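Superoxide dismutase [Mn/Fe] (Porphyromonas gingivalis, PDB 1UES) catalyses the dismutation of superoxide into oxygen and hydrogen peroxide at a single manganese or iron ion per subunit. Local coordinates at residues A[119-124]-A[157-162]; A[123-128]-A[137-142]. The protein carries 1 engineered substitution. All blocks are in the same frame, centred on the assembly; numbering follows the deposited sequence.

Contact 1 (A[119-124]-A[157-162]); sequences FGSGWV and DVWEHA. With MN (manganese (II) ion), chain E.
The carboxylate of Asp157 lies flat over one face of the Trp123 indole, the two planes only 9° apart, with CB of Asp157 3.4 Å from CZ3 of Trp123. A chi1 of -172° swings CG of Asp157 away from its own N, and the two oxygens divide their work: OD2 binds the manganese ion at 2.1 Å, while OD1, over the rim of the indole, accepts the N-H of Trp159 in an Asx turn, met from well above the carboxylate plane. OD1 also takes a weak bond from the metal-bound water. OD2, His161 NE2, and His27 and His74 from the alpha-hairpin domain are the protein ligands of the metal site of the iron/manganese superoxide dismutase fold, built where strand 151-157 runs out beside strand 122-128. One backbone bond joins the segments, Val158 N to Gly122 O at 2.8 Å, and CG2 of Val158 rests against that same carbonyl. Trp159 is held between two unlike neighbours: CB of Ser121 sits over its five-membered ring, 3.6 Å from the centroid and 12° off the normal, and the metal-bound water lies over the opposite face, toward the rim. NE1 of Trp159 and NE1 of Trp123 approach to 3.6 Å; the first bonds to Asn141 O, the second to Gln70. Ser121 OG bonds to Ser121 of the second subunit.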
loop_
_atom_site.group_PDB
_atom_site.type_symbol
_atom_site.label_atom_id
_atom_site.label_comp_id
_atom_site.label_asym_id
_atom_site.label_seq_id
_atom_site.Cartn_x
_atom_site.Cartn_y
_atom_site.Cartn_z
ATOM N N PHE A 119 -7.992 -4.124 -2.577
ATOM C CA PHE A 119 -6.712 -4.254 -3.271
ATOM C C PHE A 119 -5.810 -3.064 -3.038
ATOM O O PHE A 119 -6.223 -1.912 -3.244
ATOM C CB PHE A 119 -6.939 -4.442 -4.764
ATOM C CG PHE A 119 -5.711 -4.832 -5.504
ATOM C CD1 PHE A 119 -5.137 -6.086 -5.308
ATOM C CD2 PHE A 119 -5.105 -3.943 -6.391
ATOM C CE1 PHE A 119 -3.975 -6.445 -5.995
ATOM C CE2 PHE A 119 -3.944 -4.298 -7.073
ATOM C CZ PHE A 119 -3.380 -5.544 -6.877
ATOM N N GLY A 120 -4.580 -3.339 -2.610
ATOM C CA GLY A 120 -3.637 -2.265 -2.353
ATOM C C GLY A 120 -3.813 -1.682 -0.963
ATOM O O GLY A 120 -4.299 -2.356 -0.050
ATOM N N SER A 121 -3.425 -0.420 -0.803
ATOM C CA SER A 121 -3.518 0.255 0.494
ATOM C C SER A 121 -4.894 0.832 0.764
ATOM O O SER A 121 -5.580 1.279 -0.162
ATOM C CB SER A 121 -2.488 1.392 0.563
ATOM O OG SER A 121 -1.153 0.936 0.370
ATOM N N GLY A 122 -5.310 0.863 2.030
ATOM C CA GLY A 122 -6.588 1.459 2.322
ATOM C C GLY A 122 -7.104 1.144 3.704
ATOM O O GLY A 122 -6.343 0.703 4.577
ATOM N N TRP A 123 -8.398 1.382 3.882
ATOM C CA TRP A 123 -9.091 1.193 5.157
ATOM C C TRP A 123 -10.461 0.582 4.974
ATOM O O TRP A 123 -11.126 0.893 3.994
ATOM C CB TRP A 123 -9.342 2.540 5.823
ATOM C CG TRP A 123 -8.136 3.386 5.963
ATOM C CD1 TRP A 123 -7.516 4.108 4.971
ATOM C CD2 TRP A 123 -7.372 3.600 7.158
ATOM N NE1 TRP A 123 -6.411 4.754 5.477
ATOM C CE2 TRP A 123 -6.300 4.462 6.809
ATOM C CE3 TRP A 123 -7.482 3.155 8.484
ATOM C CZ2 TRP A 123 -5.343 4.884 7.744
ATOM C CZ3 TRP A 123 -6.521 3.580 9.417
ATOM C CH2 TRP A 123 -5.472 4.433 9.032
ATOM N N VAL A 124 -10.876 -0.291 5.897
ATOM C CA VAL A 124 -12.243 -0.799 5.826
ATOM C C VAL A 124 -12.893 -0.013 6.995
ATOM O O VAL A 124 -12.319 0.112 8.087
ATOM C CB VAL A 124 -12.334 -2.338 6.011
ATOM C CG1 VAL A 124 -11.576 -2.780 7.212
ATOM C CG2 VAL A 124 -13.799 -2.759 6.090
ATOM N N ASP A 157 -7.046 -0.621 9.477
ATOM C CA ASP A 157 -6.066 -0.112 8.523
ATOM C C ASP A 157 -5.509 -1.308 7.758
ATOM O O ASP A 157 -4.976 -2.244 8.389
ATOM C CB ASP A 157 -4.967 0.550 9.335
ATOM C CG ASP A 157 -3.963 1.301 8.499
ATOM O OD1 ASP A 157 -4.098 1.324 7.260
ATOM O OD2 ASP A 157 -3.045 1.855 9.160
ATOM N N VAL A 158 -5.627 -1.304 6.423
ATOM C CA VAL A 158 -5.068 -2.412 5.665
ATOM C C VAL A 158 -3.882 -2.001 4.833
ATOM O O VAL A 158 -3.470 -2.709 3.909
ATOM C CB VAL A 158 -6.130 -3.237 4.868
ATOM C CG1 VAL A 158 -7.168 -3.801 5.869
ATOM C CG2 VAL A 158 -6.820 -2.375 3.804
ATOM N N TRP A 159 -3.316 -0.847 5.205
ATOM C CA TRP A 159 -2.053 -0.421 4.603
ATOM C C TRP A 159 -1.137 -1.504 5.202
ATOM O O TRP A 159 -1.281 -1.861 6.355
ATOM C CB TRP A 159 -1.605 0.944 5.143
ATOM C CG TRP A 159 -2.192 2.097 4.380
ATOM C CD1 TRP A 159 -3.507 2.426 4.291
ATOM C CD2 TRP A 159 -1.473 3.057 3.616
ATOM N NE1 TRP A 159 -3.667 3.542 3.505
ATOM C CE2 TRP A 159 -2.428 3.957 3.072
ATOM C CE3 TRP A 159 -0.107 3.252 3.333
ATOM C CZ2 TRP A 159 -2.059 5.049 2.249
ATOM C CZ3 TRP A 159 0.267 4.344 2.517
ATOM C CH2 TRP A 159 -0.719 5.229 1.984
ATOM N N GLU A 160 -0.252 -2.064 4.390
ATOM C CA GLU A 160 0.621 -3.118 4.892
ATOM C C GLU A 160 1.457 -2.753 6.100
ATOM O O GLU A 160 1.755 -3.618 6.924
ATOM C CB GLU A 160 1.510 -3.628 3.740
ATOM C CG GLU A 160 0.690 -4.322 2.661
ATOM C CD GLU A 160 1.525 -4.806 1.500
ATOM O OE1 GLU A 160 2.339 -4.009 0.987
ATOM O OE2 GLU A 160 1.382 -5.987 1.117
ATOM N N HIS A 161 1.829 -1.484 6.247
ATOM C CA HIS A 161 2.627 -1.092 7.408
ATOM C C HIS A 161 1.882 -1.332 8.752
ATOM O O HIS A 161 2.485 -1.420 9.790
ATOM C CB HIS A 161 3.086 0.383 7.298
ATOM C CG HIS A 161 1.980 1.389 7.330
ATOM N ND1 HIS A 161 1.792 2.301 6.318
ATOM C CD2 HIS A 161 1.044 1.684 8.274
ATOM C CE1 HIS A 161 0.802 3.113 6.621
ATOM N NE2 HIS A 161 0.325 2.764 7.799
ATOM N N ALA A 162 0.568 -1.488 8.707
ATOM C CA ALA A 162 -0.196 -1.698 9.919
ATOM C C ALA A 162 0.012 -3.087 10.485
ATOM O O ALA A 162 -0.212 -3.306 11.637
ATOM C CB ALA A 162 -1.679 -1.473 9.628
HETATM MN MN MN E . -1.566 3.267 8.860
HETATM O O HOH W 1 -1.968 -2.788 1.760
HETATM O O HOH W 2 0.285 -0.337 2.102
HETATM O O HOH W 3 -2.633 3.743 6.950
#

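Contact 2 (A[123-128]-A[137-142])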
loop_
_atom_site.group_PDB
_atom_site.type_symbol
_atom_site.label_atom_id
_atom_site.label_comp_id
_atom_site.label_asym_id
_atom_site.label_seq_id
_atom_site.Cartn_x
_atom_site.Cartn_y
_atom_site.Cartn_z
ATOM N N TRP A 123 -8.398 1.382 3.882
ATOM C CA TRP A 123 -9.091 1.193 5.157
ATOM C C TRP A 123 -10.461 0.582 4.974
ATOM O O TRP A 123 -11.126 0.893 3.994
ATOM C CB TRP A 123 -9.342 2.540 5.823
ATOM C CG TRP A 123 -8.136 3.386 5.963
ATOM C CD1 TRP A 123 -7.516 4.108 4.971
ATOM C CD2 TRP A 123 -7.372 3.600 7.158
ATOM N NE1 TRP A 123 -6.411 4.754 5.477
ATOM C CE2 TRP A 123 -6.300 4.462 6.809
ATOM C CE3 TRP A 123 -7.482 3.155 8.484
ATOM C CZ2 TRP A 123 -5.343 4.884 7.744
ATOM C CZ3 TRP A 123 -6.521 3.580 9.417
ATOM C CH2 TRP A 123 -5.472 4.433 9.032
ATOM N N VAL A 124 -10.876 -0.291 5.897
ATOM C CA VAL A 124 -12.243 -0.799 5.826
ATOM C C VAL A 124 -12.893 -0.013 6.995
ATOM O O VAL A 124 -12.319 0.112 8.087
ATOM C CB VAL A 124 -12.334 -2.338 6.011
ATOM C CG1 VAL A 124 -11.576 -2.780 7.212
ATOM C CG2 VAL A 124 -13.799 -2.759 6.090
ATOM N N TRP A 125 -14.043 0.578 6.715
ATOM C CA TRP A 125 -14.743 1.407 7.688
ATOM C C TRP A 125 -16.164 0.940 7.988
ATOM O O TRP A 125 -16.869 0.469 7.095
ATOM C CB TRP A 125 -14.823 2.842 7.129
ATOM C CG TRP A 125 -13.697 3.752 7.535
ATOM C CD1 TRP A 125 -12.652 4.192 6.755
ATOM C CD2 TRP A 125 -13.518 4.343 8.819
ATOM N NE1 TRP A 125 -11.831 5.035 7.500
ATOM C CE2 TRP A 125 -12.340 5.139 8.765
ATOM C CE3 TRP A 125 -14.235 4.280 10.017
ATOM C CZ2 TRP A 125 -11.871 5.861 9.873
ATOM C CZ3 TRP A 125 -13.766 4.995 11.123
ATOM C CH2 TRP A 125 -12.593 5.777 11.042
ATOM N N LEU A 126 -16.560 1.044 9.251
ATOM C CA LEU A 126 -17.931 0.780 9.643
ATOM C C LEU A 126 -18.386 2.238 9.806
ATOM O O LEU A 126 -17.745 3.019 10.506
ATOM C CB LEU A 126 -18.035 0.046 10.966
ATOM C CG LEU A 126 -19.478 0.005 11.495
ATOM C CD1 LEU A 126 -20.369 -0.814 10.547
ATOM C CD2 LEU A 126 -19.484 -0.572 12.880
ATOM N N ALA A 127 -19.444 2.621 9.101
ATOM C CA ALA A 127 -19.924 3.993 9.175
ATOM C C ALA A 127 -21.448 4.037 9.370
ATOM O O ALA A 127 -22.138 3.048 9.137
ATOM C CB ALA A 127 -19.541 4.738 7.897
ATOM N N SER A 128 -21.968 5.163 9.853
ATOM C CA SER A 128 -23.417 5.291 10.020
ATOM C C SER A 128 -23.891 6.595 9.364
ATOM O O SER A 128 -23.096 7.532 9.181
ATOM C CB SER A 128 -23.809 5.303 11.506
ATOM O OG SER A 128 -23.213 6.381 12.209
ATOM N N GLU A 137 -17.707 0.429 4.456
ATOM C CA GLU A 137 -17.124 1.200 3.365
ATOM C C GLU A 137 -15.681 0.794 3.110
ATOM O O GLU A 137 -14.899 0.686 4.038
ATOM C CB GLU A 137 -17.157 2.696 3.706
ATOM C CG GLU A 137 -18.512 3.222 4.117
ATOM C CD GLU A 137 -19.447 3.421 2.934
ATOM O OE1 GLU A 137 -18.953 3.522 1.781
ATOM O OE2 GLU A 137 -20.670 3.486 3.162
ATOM N N LYS A 138 -15.333 0.554 1.853
ATOM C CA LYS A 138 -13.952 0.218 1.510
ATOM C C LYS A 138 -13.336 1.530 1.020
ATOM O O LYS A 138 -13.807 2.123 0.037
ATOM C CB LYS A 138 -13.911 -0.848 0.414
ATOM C CG LYS A 138 -14.250 -2.263 0.908
ATOM C CD LYS A 138 -14.402 -3.220 -0.260
ATOM C CE LYS A 138 -13.053 -3.743 -0.707
ATOM N NZ LYS A 138 -12.712 -3.277 -2.091
ATOM N N GLU A 139 -12.297 1.995 1.714
ATOM C CA GLU A 139 -11.679 3.266 1.379
ATOM C C GLU A 139 -10.234 3.118 0.920
ATOM O O GLU A 139 -9.313 2.944 1.740
ATOM C CB GLU A 139 -11.742 4.202 2.601
ATOM C CG GLU A 139 -13.143 4.562 3.029
ATOM C CD GLU A 139 -13.765 5.603 2.114
ATOM O OE1 GLU A 139 -13.139 5.952 1.089
ATOM O OE2 GLU A 139 -14.882 6.071 2.410
ATOM N N PRO A 140 -10.008 3.174 -0.399
ATOM C CA PRO A 140 -8.628 3.044 -0.861
ATOM C C PRO A 140 -7.762 4.217 -0.385
ATOM O O PRO A 140 -8.223 5.360 -0.238
ATOM C CB PRO A 140 -8.738 3.030 -2.382
ATOM C CG PRO A 140 -10.222 2.743 -2.670
ATOM C CD PRO A 140 -10.968 3.333 -1.505
ATOM N N ASN A 141 -6.498 3.906 -0.153
ATOM C CA ASN A 141 -5.521 4.891 0.255
ATOM C C ASN A 141 -5.907 5.750 1.452
ATOM O O ASN A 141 -5.915 5.238 2.555
ATOM C CB ASN A 141 -5.134 5.721 -0.973
ATOM C CG ASN A 141 -4.269 4.924 -1.910
ATOM O OD1 ASN A 141 -4.037 3.750 -1.656
ATOM N ND2 ASN A 141 -3.772 5.542 -2.973
ATOM N N ALA A 142 -6.214 7.029 1.259
ATOM C CA ALA A 142 -6.537 7.878 2.402
ATOM C C ALA A 142 -8.017 8.132 2.690
ATOM O O ALA A 142 -8.343 8.947 3.555
ATOM C CB ALA A 142 -5.810 9.220 2.257
#
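Glu139 O receives the backbone N-H of Trp123 at 2.8 Å, and Trp123 O answers by accepting Glu139 N at the same length. Two residues along, Trp125 and Glu137 repeat the reciprocal pair: Trp125 N reaches Glu137 O, and Glu137 N returns to Trp125 O. Between these two hydrogen-bonded pairs lies the non-hydrogen-bonded pair Val124 and Lys138, where CA of Val124 makes a CA-H...O contact of 3.5 Å with Glu137 O.

Trp123, Trp125, Glu137 and Glu139 share one face of the sheet. CG of Glu139, set anti to the carbonyl carbon by chi1 (-63°), meets CD1 of Trp125 at 3.8 Å; the chain then bends at chi2 (-77°). Beyond the bend the carboxylate stands steeply to the indole, 79° between planes, and leads away from the strand partner to a salt bridge with Lys148. Glu137 bends likewise; its CB lies 4.1 Å from CB of Trp125, its CG lies near CB of Ala127, and OE2 bonds to Ser135. Trp125 NE1 bonds to Asn73 of helix 62-79, and the indole packs on Leu76 of that helix and on Thr155 of strand 151-157. Beyond the strand end, Asn141 O comes to the edge of the Trp123 indole, in its plane and 3.0 Å from NE1, the nitrogen whose hydrogen bond goes to Gln70 of helix 62-79. On the other face, Val124 packs against Phe111 and Ala114 of helix 104-116. Two strands linked by a short connection and laddered in antiparallel register form a beta hairpin, here half of the three-stranded sheet's interstrand pairing in the C-terminal domain of iron/manganese superoxide dismutases.

Overall arrangement
After the helices that supply His27 and His74, the chain reaches the loop into strand 122-128 and then the strand itself, from which both contacts start. Contact 2 closes first, when strand 134-140 folds back along 123-128 in a hairpin. Contact 1 closes later, after strand 151-157 has returned on the other flank of strand 122-128, and the loop beyond it meets 119-124. The two closures share Trp123 and Val124, the hairpin lying largely inside the longer loop. Asn141 joins both contacts, its N probably bonded to Ser121 O. Together they bind both flanks of strand 122-128, one to its hairpin partner, one to the loop bearing Asp157 and His161; both also touch the second subunit.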